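Local coordinates for phage related exonuclease (Haemophilus somnus 129PT, PDB 3K93), which is probably a phage-type exonuclease that hydrolyses DNA with the help of metal ions, at residues Ala169-Asp173 with Phe174-Asp178; Pro161-Leu164 with Asn165-Ser168; Ser13-His16 with Lys17-Gly20. All coordinates share one frame; numbering follows the deposited sequence.

Interaction 1: Ala169-Asp173 with Phe174-Asp178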
loop_
_atom_site.group_PDB
_atom_site.type_symbol
_atom_site.label_atom_id
_atom_site.label_comp_id
_atom_site.label_asym_id
_atom_site.label_seq_id
_atom_site.Cartn_x
_atom_site.Cartn_y
_atom_site.Cartn_z
ATOM N N ALA A 169 -2.408 -20.032 11.921
ATOM C CA ALA A 169 -3.227 -19.838 13.119
ATOM C C ALA A 169 -4.345 -18.855 12.833
ATOM O O ALA A 169 -5.459 -19.034 13.296
ATOM C CB ALA A 169 -2.347 -19.316 14.269
ATOM N N TYR A 170 -4.050 -17.835 12.025
ATOM C CA TYR A 170 -5.021 -16.787 11.755
ATOM C C TYR A 170 -5.912 -17.008 10.533
ATOM O O TYR A 170 -6.880 -16.296 10.373
ATOM C CB TYR A 170 -4.310 -15.434 11.750
ATOM C CG TYR A 170 -3.795 -15.145 13.146
ATOM C CD1 TYR A 170 -4.631 -14.562 14.115
ATOM C CD2 TYR A 170 -2.499 -15.551 13.535
ATOM C CE1 TYR A 170 -4.165 -14.329 15.441
ATOM C CE2 TYR A 170 -2.028 -15.331 14.833
ATOM C CZ TYR A 170 -2.861 -14.713 15.785
ATOM O OH TYR A 170 -2.382 -14.500 17.070
ATOM N N ASP A 171 -5.602 -18.025 9.721
ATOM C CA ASP A 171 -6.354 -18.357 8.512
ATOM C C ASP A 171 -7.607 -19.197 8.896
ATOM O O ASP A 171 -7.661 -19.812 9.973
ATOM C CB ASP A 171 -5.472 -19.166 7.527
ATOM C CG ASP A 171 -4.392 -18.326 6.788
ATOM O OD1 ASP A 171 -4.629 -17.151 6.477
ATOM O OD2 ASP A 171 -3.302 -18.890 6.461
ATOM N N SER A 172 -8.591 -19.216 8.002
ATOM C CA SER A 172 -9.855 -19.918 8.240
ATOM C C SER A 172 -9.952 -21.251 7.464
ATOM O O SER A 172 -9.928 -21.271 6.230
ATOM C CB SER A 172 -11.036 -19.014 7.862
ATOM O OG SER A 172 -12.287 -19.688 7.967
ATOM N N ASP A 173 -10.053 -22.347 8.214
ATOM C CA ASP A 173 -10.452 -23.659 7.683
ATOM C C ASP A 173 -11.771 -23.575 6.969
ATOM O O ASP A 173 -11.950 -24.174 5.925
ATOM C CB ASP A 173 -10.632 -24.671 8.820
ATOM C CG ASP A 173 -9.322 -25.138 9.404
ATOM O OD1 ASP A 173 -8.225 -24.721 8.948
ATOM O OD2 ASP A 173 -9.396 -25.940 10.352
ATOM N N PHE A 174 -12.712 -22.855 7.552
ATOM C CA PHE A 174 -14.048 -22.759 6.963
ATOM C C PHE A 174 -13.994 -22.138 5.578
ATOM O O PHE A 174 -14.537 -22.687 4.619
ATOM C CB PHE A 174 -14.970 -21.963 7.884
ATOM C CG PHE A 174 -16.319 -21.751 7.339
ATOM C CD1 PHE A 174 -17.208 -22.801 7.244
ATOM C CD2 PHE A 174 -16.728 -20.497 6.942
ATOM C CE1 PHE A 174 -18.468 -22.620 6.756
ATOM C CE2 PHE A 174 -18.025 -20.318 6.424
ATOM C CZ PHE A 174 -18.883 -21.376 6.344
ATOM N N LYS A 175 -13.289 -21.024 5.471
ATOM C CA LYS A 175 -13.185 -20.308 4.186
ATOM C C LYS A 175 -12.275 -20.988 3.152
ATOM O O LYS A 175 -12.636 -21.076 1.995
ATOM C CB LYS A 175 -12.768 -18.859 4.410
ATOM C CG LYS A 175 -13.860 -18.049 5.122
ATOM C CD LYS A 175 -13.326 -16.790 5.744
ATOM C CE LYS A 175 -13.240 -15.686 4.770
ATOM N NZ LYS A 175 -12.705 -14.492 5.461
ATOM N N LEU A 176 -11.107 -21.464 3.587
ATOM C CA LEU A 176 -10.098 -21.979 2.698
ATOM C C LEU A 176 -10.310 -23.443 2.255
ATOM O O LEU A 176 -9.709 -23.856 1.252
ATOM C CB LEU A 176 -8.717 -21.829 3.337
ATOM C CG LEU A 176 -8.272 -20.399 3.654
ATOM C CD1 LEU A 176 -6.936 -20.407 4.337
ATOM C CD2 LEU A 176 -8.243 -19.539 2.396
ATOM N N ILE A 177 -11.131 -24.197 2.996
ATOM C CA ILE A 177 -11.486 -25.585 2.691
ATOM C C ILE A 177 -13.014 -25.828 2.531
ATOM O O ILE A 177 -13.492 -26.164 1.442
ATOM C CB ILE A 177 -10.977 -26.562 3.778
ATOM C CG1 ILE A 177 -9.448 -26.420 3.991
ATOM C CG2 ILE A 177 -11.371 -28.036 3.406
ATOM C CD1 ILE A 177 -8.909 -27.415 5.090
ATOM N N ASP A 178 -13.781 -25.661 3.598
ATOM C CA ASP A 178 -15.211 -26.054 3.575
ATOM C C ASP A 178 -16.028 -25.373 2.474
ATOM O O ASP A 178 -16.748 -26.029 1.713
ATOM C CB ASP A 178 -15.885 -25.756 4.919
ATOM C CG ASP A 178 -15.216 -26.471 6.093
ATOM O OD1 ASP A 178 -14.249 -27.236 5.884
ATOM O OD2 ASP A 178 -15.642 -26.239 7.232
#

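Interaction 2: Pro161-Leu164 with Asn165-Ser168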
loop_
_atom_site.group_PDB
_atom_site.type_symbol
_atom_site.label_atom_id
_atom_site.label_comp_id
_atom_site.label_asym_id
_atom_site.label_seq_id
_atom_site.Cartn_x
_atom_site.Cartn_y
_atom_site.Cartn_z
ATOM N N PRO A 161 -9.250 -26.601 -2.468
ATOM C CA PRO A 161 -9.102 -26.315 -1.038
ATOM C C PRO A 161 -7.655 -26.168 -0.645
ATOM O O PRO A 161 -6.796 -26.849 -1.212
ATOM C CB PRO A 161 -9.682 -27.558 -0.352
ATOM C CG PRO A 161 -10.360 -28.309 -1.369
ATOM C CD PRO A 161 -9.879 -27.903 -2.710
ATOM N N THR A 162 -7.374 -25.293 0.323
ATOM C CA THR A 162 -6.023 -25.082 0.780
ATOM C C THR A 162 -5.610 -26.270 1.644
ATOM O O THR A 162 -6.332 -26.632 2.541
ATOM C CB THR A 162 -5.919 -23.741 1.558
ATOM O OG1 THR A 162 -6.228 -22.667 0.662
ATOM C CG2 THR A 162 -4.513 -23.506 2.128
ATOM N N PRO A 163 -4.455 -26.896 1.355
ATOM C CA PRO A 163 -3.964 -28.010 2.190
ATOM C C PRO A 163 -3.792 -27.567 3.637
ATOM O O PRO A 163 -3.307 -26.463 3.879
ATOM C CB PRO A 163 -2.590 -28.335 1.592
ATOM C CG PRO A 163 -2.535 -27.686 0.269
ATOM C CD PRO A 163 -3.583 -26.633 0.200
ATOM N N LEU A 164 -4.191 -28.410 4.574
ATOM C CA LEU A 164 -4.169 -28.076 6.002
ATOM C C LEU A 164 -2.852 -27.526 6.500
ATOM O O LEU A 164 -2.830 -26.586 7.270
ATOM C CB LEU A 164 -4.546 -29.278 6.848
ATOM C CG LEU A 164 -6.043 -29.477 7.068
ATOM C CD1 LEU A 164 -6.355 -30.903 7.603
ATOM C CD2 LEU A 164 -6.597 -28.384 8.022
ATOM N N ASN A 165 -1.751 -28.074 6.012
ATOM C CA ASN A 165 -0.458 -27.671 6.493
ATOM C C ASN A 165 -0.114 -26.201 6.140
ATOM O O ASN A 165 0.856 -25.673 6.632
ATOM C CB ASN A 165 0.629 -28.652 5.989
ATOM C CG ASN A 165 1.070 -28.356 4.569
ATOM O OD1 ASN A 165 2.068 -27.677 4.368
ATOM N ND2 ASN A 165 0.313 -28.827 3.576
ATOM N N LEU A 166 -0.904 -25.554 5.284
ATOM C CA LEU A 166 -0.629 -24.196 4.895
ATOM C C LEU A 166 -1.578 -23.195 5.542
ATOM O O LEU A 166 -1.475 -22.019 5.274
ATOM C CB LEU A 166 -0.699 -24.084 3.382
ATOM C CG LEU A 166 0.328 -24.911 2.620
ATOM C CD1 LEU A 166 0.170 -24.706 1.120
ATOM C CD2 LEU A 166 1.766 -24.534 3.093
ATOM N N ILE A 167 -2.507 -23.649 6.375
ATOM C CA ILE A 167 -3.471 -22.751 6.987
ATOM C C ILE A 167 -2.898 -22.294 8.328
ATOM O O ILE A 167 -2.849 -23.061 9.274
ATOM C CB ILE A 167 -4.814 -23.444 7.199
ATOM C CG1 ILE A 167 -5.443 -23.774 5.826
ATOM C CG2 ILE A 167 -5.766 -22.563 8.032
ATOM C CD1 ILE A 167 -6.853 -24.319 5.909
ATOM N N SER A 168 -2.471 -21.042 8.398
ATOM C CA SER A 168 -1.874 -20.496 9.632
ATOM C C SER A 168 -2.906 -20.330 10.729
ATOM O O SER A 168 -4.103 -20.435 10.504
ATOM C CB SER A 168 -1.268 -19.119 9.371
ATOM O OG SER A 168 -2.310 -18.153 9.333
#

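Interaction 3: Ser13-His16 with Lys17-Gly20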
loop_
_atom_site.group_PDB
_atom_site.type_symbol
_atom_site.label_atom_id
_atom_site.label_comp_id
_atom_site.label_asym_id
_atom_site.label_seq_id
_atom_site.Cartn_x
_atom_site.Cartn_y
_atom_site.Cartn_z
ATOM N N SER A 13 8.407 -15.728 -15.825
ATOM C CA SER A 13 7.595 -15.277 -14.702
ATOM C C SER A 13 7.928 -13.887 -14.175
ATOM O O SER A 13 7.087 -13.278 -13.520
ATOM C CB SER A 13 7.661 -16.300 -13.558
ATOM O OG SER A 13 8.978 -16.398 -13.056
ATOM N N SER A 14 9.102 -13.347 -14.513
ATOM C CA SER A 14 9.458 -11.999 -14.102
ATOM C C SER A 14 9.423 -11.009 -15.219
ATOM O O SER A 14 9.776 -9.873 -14.993
ATOM C CB SER A 14 10.881 -11.927 -13.505
ATOM O OG SER A 14 11.091 -12.889 -12.488
ATOM N N LEU A 15 9.036 -11.406 -16.422
ATOM C CA LEU A 15 9.067 -10.477 -17.553
ATOM C C LEU A 15 8.138 -9.281 -17.363
ATOM O O LEU A 15 8.419 -8.196 -17.859
ATOM C CB LEU A 15 8.682 -11.166 -18.864
ATOM C CG LEU A 15 9.693 -12.004 -19.598
ATOM C CD1 LEU A 15 8.977 -12.786 -20.700
ATOM C CD2 LEU A 15 10.848 -11.107 -20.163
ATOM N N HIS A 16 7.018 -9.478 -16.687
ATOM C CA HIS A 16 6.106 -8.354 -16.445
ATOM C C HIS A 16 6.809 -7.233 -15.662
ATOM O O HIS A 16 6.536 -6.084 -15.899
ATOM C CB HIS A 16 4.843 -8.814 -15.721
ATOM C CG HIS A 16 5.064 -9.159 -14.291
ATOM N ND1 HIS A 16 5.716 -10.305 -13.895
ATOM C CD2 HIS A 16 4.758 -8.496 -13.159
ATOM C CE1 HIS A 16 5.795 -10.339 -12.576
ATOM N NE2 HIS A 16 5.225 -9.249 -12.109
ATOM N N LYS A 17 7.752 -7.577 -14.789
ATOM C CA LYS A 17 8.486 -6.560 -14.021
ATOM C C LYS A 17 9.282 -5.601 -14.888
ATOM O O LYS A 17 9.474 -4.468 -14.504
ATOM C CB LYS A 17 9.405 -7.205 -12.991
ATOM C CG LYS A 17 8.641 -7.904 -11.846
ATOM C CD LYS A 17 9.585 -8.778 -11.003
ATOM C CE LYS A 17 8.890 -9.309 -9.739
ATOM N NZ LYS A 17 9.840 -10.227 -8.975
ATOM N N ILE A 18 9.720 -6.035 -16.065
ATOM C CA ILE A 18 10.626 -5.216 -16.882
ATOM C C ILE A 18 10.023 -4.847 -18.236
ATOM O O ILE A 18 10.629 -4.100 -19.005
ATOM C CB ILE A 18 12.067 -5.838 -16.990
ATOM C CG1 ILE A 18 12.090 -7.202 -17.657
ATOM C CG2 ILE A 18 12.720 -6.021 -15.568
ATOM C CD1 ILE A 18 11.800 -7.168 -19.105
ATOM N N ILE A 19 8.789 -5.298 -18.486
ATOM C CA ILE A 19 8.146 -5.112 -19.783
ATOM C C ILE A 19 7.565 -3.688 -19.984
ATOM O O ILE A 19 7.306 -3.278 -21.100
ATOM C CB ILE A 19 6.969 -6.143 -19.980
ATOM C CG1 ILE A 19 6.725 -6.405 -21.466
ATOM C CG2 ILE A 19 5.646 -5.658 -19.272
ATOM C CD1 ILE A 19 7.938 -6.999 -22.142
ATOM N N GLY A 20 7.340 -2.969 -18.904
ATOM C CA GLY A 20 6.702 -1.674 -18.976
ATOM C C GLY A 20 7.491 -0.695 -19.831
ATOM O O GLY A 20 8.737 -0.764 -19.943
#

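Interaction 1: Ala169-Asp173 with Phe174-Asp178
Ser172 O accepts from Leu176 N at 2.9 Å, the first i to i+4 bond as the loop after strand 152-158 turns into helix 173-181, and the next carbonyl, Asp173 O, takes both Ile177 N at 3.0 Å and, weakly, Asp178 N. The second of these closes a wider pi-type turn over 174-178. Ile177 N lies above the plane of the Asp173 carbonyl, about 35° out of it, and the oxygen is shared with the weaker donor Asp178 N.

Ser172 does double duty. Its OG, anti to the backbone N (chi1 175°), is swung forward over the first turn and accepts from Lys175 N at 3.0 Å, with an N-H...O angle of 166°. This is a classic N-cap: a serine hydroxyl takes up a backbone N-H of the first turn, for which the helix has no carbonyl of its own. The aliphatic part of Lys175 lies alongside the same serine, its CG 3.6 Å from Ser172 OG, before the chain bends at chi3 and carries NZ away to a salt bridge with Glu56 of the second subunit.

On another side of the turn, Leu176 packs back against the loop. Its CG comes within 3.2 Å of Ser172 O, while CD1 meets the CB of Asp171 at 3.7 Å, the two side chains crossing obliquely. That apolar touch is made mainly by the base of Asp171; its carboxylate is engaged by Lys59 through a salt bridge, and OD2 also receives Ser168 N. Leu176 is buried, with Trp116, Asp117 and Thr162 packed about it.

Interaction 2: Pro161-Leu164 with Asn165-Ser168
A short 3-10 turn in the connection between strand 152-158 and helix 173-181 brings Thr162 and Pro163 against Leu166 and Ile167. Two successive i to i+3 hydrogen bonds define it: Leu166 N donates to Pro163 O at 2.9 Å, and Ile167 N to Leu164 O at 3.1 Å. The N-H groups point almost straight at their acceptors, yet both donors stand above the carbonyl planes, Ile167 N by as much as 56°.

The prolyl ring leads the turn and is met from two places. Its CB lies 3.6 Å from Asn165 ND2, and its CG is 4.1 Å from CD1 of Leu166. Asn165 CG sits between the backbone N and the carbonyl carbon (chi1 81°), which folds the amide back beside the proline; there ND2 is hydrogen-bonded to Glu66 of helix 59-66.

Thr162 contributes its methyl group. With CG2 anti to the backbone N, that methyl faces the far end of the turn, 3.8 Å from Ile167 CG1 and a little further from Leu166 CB, whose side chain runs across it at about a right angle. The hydroxyl takes another course and is hydrogen-bonded to Lys63.

Pro163 and Leu166 rest on helix 59-66, against Lys63, whereas Thr162 and Ile167 pack on helix 173-181, so the turn touches both helices. The pattern, a proline just ahead of the turn, its carbonyl the first acceptor, followed by consecutive i to i+3 bonds, is that of a single turn of 3-10 helix within a strand-to-helix connection.

Interaction 3: Ser13-His16 with Lys17-Gly20
Lys17 lies alongside His16 on the short helix 15-19, and its chain can be followed outward over the imidazole. CB begins beside the backbone, 3.4 Å from Ser14 O, the carbonyl that also accepts Lys17 N at 3.1 Å through a rather bent bond of 136°. CG then passes over one face of the His16 ring: it stands 3.9 Å from the ring centroid, 23° off the normal, a CH-pi contact displaced toward the rim, with NE2 and CE1 nearest. CD, still on the extended chain, lies 4.2 Å from Ser14 CB, and the chain runs on to leave NZ 5.7 Å from His16 NE2. The ring can receive the lysine because chi1 of 72° tucks it in over its own backbone, placing the face over Lys17 N as well.

On the buried side, Leu15 CD2 and Ile18 CD1 approach to 4.2 Å, close to Val208 of helix 198-221, and Ile18 also packs on Ala40 and Val41 of helix 35-50. Ile18 N donates to Leu15 O. The arrangement is that of a short, weakly bonded helical turn with i to i+3 bonds, packed among helices 35-50, 137-148 and 198-221.

How the interactions relate
Interactions 1 and 2 are neighbours, their centres 8 Å apart, and form one piece of structure at the periphery of the chain. They are joined by a probable backbone hydrogen bond from Thr162 N to Leu176 O (2.9 Å) and by packing of Ile177 CD1 on Ile167 CD1 (3.8 Å), which ties the 3-10 turn to the first turns of helix 173-181. Interaction 3 stands apart, its centre 30 Å from that of interaction 2 and 33 Å from that of interaction 1, with no touch. It is much nearer the middle of the chain: the side chain of His16 is about 13 Å from the sodium ion bound at Asp100, Asp111 and Thr112.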